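Local coordinates for protein ancestral congerin Con-anc (PDB 3AJZ) that binds galactose-containing glycans in the manner of galectins, being a reconstructed ancestor of the fish lectins called congerins, at residues N62-D66 and D67-Q71. Numbering follows the deposited sequence.
With GAL (beta-D-galactopyranose), chain B.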
loop_
_atom_site.group_PDB
_atom_site.type_symbol
_atom_site.label_atom_id
_atom_site.label_comp_id
_atom_site.label_asym_id
_atom_site.label_seq_id
_atom_site.Cartn_x
_atom_site.Cartn_y
_atom_site.Cartn_z
ATOM N N ASN A 62 -11.975 15.713 -9.383
ATOM C CA ASN A 62 -11.151 16.772 -9.921
ATOM C C ASN A 62 -9.717 16.274 -10.112
ATOM O O ASN A 62 -9.374 15.114 -9.870
ATOM C CB ASN A 62 -11.248 18.000 -9.016
ATOM C CG ASN A 62 -11.004 19.323 -9.763
ATOM O OD1 ASN A 62 -10.639 19.341 -10.941
ATOM N ND2 ASN A 62 -11.238 20.443 -9.061
ATOM N N SER A 63 -8.867 17.155 -10.608
ATOM C CA SER A 63 -7.446 16.971 -10.721
ATOM C C SER A 63 -6.757 18.222 -10.204
ATOM O O SER A 63 -7.385 19.288 -10.111
ATOM C CB SER A 63 -7.048 16.739 -12.181
ATOM O OG SER A 63 -7.621 17.762 -13.022
ATOM N N MET A 64 -5.492 18.080 -9.853
ATOM C CA MET A 64 -4.684 19.188 -9.334
ATOM C C MET A 64 -3.376 19.259 -10.103
ATOM O O MET A 64 -2.655 18.271 -10.221
ATOM C CB MET A 64 -4.412 18.976 -7.835
ATOM C CG MET A 64 -3.187 19.758 -7.322
ATOM S SD MET A 64 -2.867 19.465 -5.563
ATOM C CE MET A 64 -4.250 20.233 -4.882
ATOM N N VAL A 65 -3.042 20.464 -10.563
ATOM C CA VAL A 65 -1.833 20.695 -11.318
ATOM C C VAL A 65 -1.082 21.729 -10.527
ATOM O O VAL A 65 -1.618 22.792 -10.272
ATOM C CB VAL A 65 -2.141 21.227 -12.728
ATOM C CG1 VAL A 65 -0.821 21.618 -13.452
ATOM C CG2 VAL A 65 -2.935 20.206 -13.527
ATOM N N ASP A 66 0.146 21.389 -10.138
ATOM C CA ASP A 66 1.036 22.293 -9.388
ATOM C C ASP A 66 0.279 23.016 -8.276
ATOM O O ASP A 66 0.243 24.255 -8.200
ATOM C CB ASP A 66 1.769 23.224 -10.360
ATOM C CG ASP A 66 2.604 22.439 -11.397
ATOM O OD1 ASP A 66 3.260 21.437 -11.003
ATOM O OD2 ASP A 66 2.594 22.788 -12.604
ATOM N N ASP A 67 -0.362 22.208 -7.425
ATOM C CA ASP A 67 -1.136 22.675 -6.266
ATOM C C ASP A 67 -2.430 23.441 -6.528
ATOM O O ASP A 67 -3.042 23.938 -5.591
ATOM C CB ASP A 67 -0.241 23.425 -5.260
ATOM C CG ASP A 67 0.739 22.506 -4.575
ATOM O OD1 ASP A 67 0.274 21.522 -3.949
ATOM O OD2 ASP A 67 1.965 22.761 -4.667
ATOM N N GLY A 68 -2.874 23.521 -7.784
ATOM C CA GLY A 68 -4.143 24.173 -8.112
ATOM C C GLY A 68 -5.200 23.211 -8.615
ATOM O O GLY A 68 -4.949 22.471 -9.562
ATOM N N TRP A 69 -6.398 23.285 -8.035
ATOM C CA TRP A 69 -7.522 22.483 -8.509
ATOM C C TRP A 69 -8.027 22.926 -9.864
ATOM O O TRP A 69 -8.016 24.120 -10.189
ATOM C CB TRP A 69 -8.652 22.498 -7.492
ATOM C CG TRP A 69 -8.263 21.811 -6.209
ATOM C CD1 TRP A 69 -8.029 22.401 -5.009
ATOM C CD2 TRP A 69 -8.056 20.408 -6.014
ATOM N NE1 TRP A 69 -7.682 21.454 -4.067
ATOM C CE2 TRP A 69 -7.690 20.221 -4.664
ATOM C CE3 TRP A 69 -8.151 19.292 -6.854
ATOM C CZ2 TRP A 69 -7.424 18.941 -4.120
ATOM C CZ3 TRP A 69 -7.883 18.022 -6.311
ATOM C CH2 TRP A 69 -7.528 17.870 -4.967
ATOM N N GLN A 70 -8.474 21.961 -10.664
ATOM C CA GLN A 70 -9.015 22.232 -11.988
ATOM C C GLN A 70 -10.548 22.218 -11.924
ATOM O O GLN A 70 -11.111 22.561 -10.876
ATOM C CB GLN A 70 -8.408 21.261 -13.023
ATOM C CG GLN A 70 -6.873 21.311 -13.096
ATOM C CD GLN A 70 -6.304 20.515 -14.320
ATOM O OE1 GLN A 70 -6.148 19.280 -14.281
ATOM N NE2 GLN A 70 -5.964 21.240 -15.390
ATOM N N GLN A 71 -11.233 21.878 -13.012
ATOM C CA GLN A 71 -12.696 21.949 -13.027
ATOM C C GLN A 71 -13.338 20.702 -12.402
ATOM O O GLN A 71 -13.061 19.550 -12.792
ATOM C CB GLN A 71 -13.225 22.171 -14.454
ATOM C CG GLN A 71 -14.743 22.344 -14.520
ATOM C CD GLN A 71 -15.224 23.013 -15.811
ATOM O OE1 GLN A 71 -14.514 23.049 -16.828
ATOM N NE2 GLN A 71 -16.444 23.543 -15.773
HETATM C C1 GAL B . -12.428 21.776 -2.537
HETATM C C2 GAL B . -11.778 21.013 -1.361
HETATM C C3 GAL B . -10.521 20.276 -1.811
HETATM C C4 GAL B . -10.873 19.401 -3.023
HETATM C C5 GAL B . -11.449 20.332 -4.104
HETATM C C6 GAL B . -11.814 19.563 -5.359
HETATM O O2 GAL B . -11.465 21.905 -0.287
HETATM O O3 GAL B . -10.037 19.492 -0.748
HETATM O O4 GAL B . -11.771 18.380 -2.613
HETATM O O5 GAL B . -12.657 20.952 -3.668
HETATM O O6 GAL B . -12.238 20.457 -6.378
#
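The indole of W69 is sandwiched: galactose lies against one face, its C5 3.7 Å above the ring plane, and the M64 methyl group lies over the other. The S63 carbonyl O approaches W69 CE3 obliquely at 3.3 Å while accepting a hydrogen bond from Q70 N. M64 and W69 belong to the hairpin of strands 58-65 and 68-75 in the galectin beta sandwich, closed by a type I' turn from V65 to G68. They form a non-hydrogen-bonded antiparallel pair, and the M64 chain, bent at chi3 (-68°), folds its end back over the indole. CE makes a CH-pi contact 3.8 Å from the centroid of the six-membered ring, toward the rim; SD stands farther above that face, a Met-aromatic contact.

N62 ties this platform to the sugar. Its ND2 gives one N-H almost straight to galactose O6 (2.9 Å, 172°) and the other to Q70 O, which lies close to the amide plane, so two bonds fix the amide's rotation. N62 OD1 in turn accepts from S63 N and from R112. The H45 ring meets W69 at an angle and its NE2 hydrogen-bonds to the galactose. R112 also hydrogen-bonds to S63 OG, and that hydroxyl makes a very short hydrogen bond to Q70 OE1, 2.5 Å long, with V65 CG2 packed 3.4 Å from the same OE1.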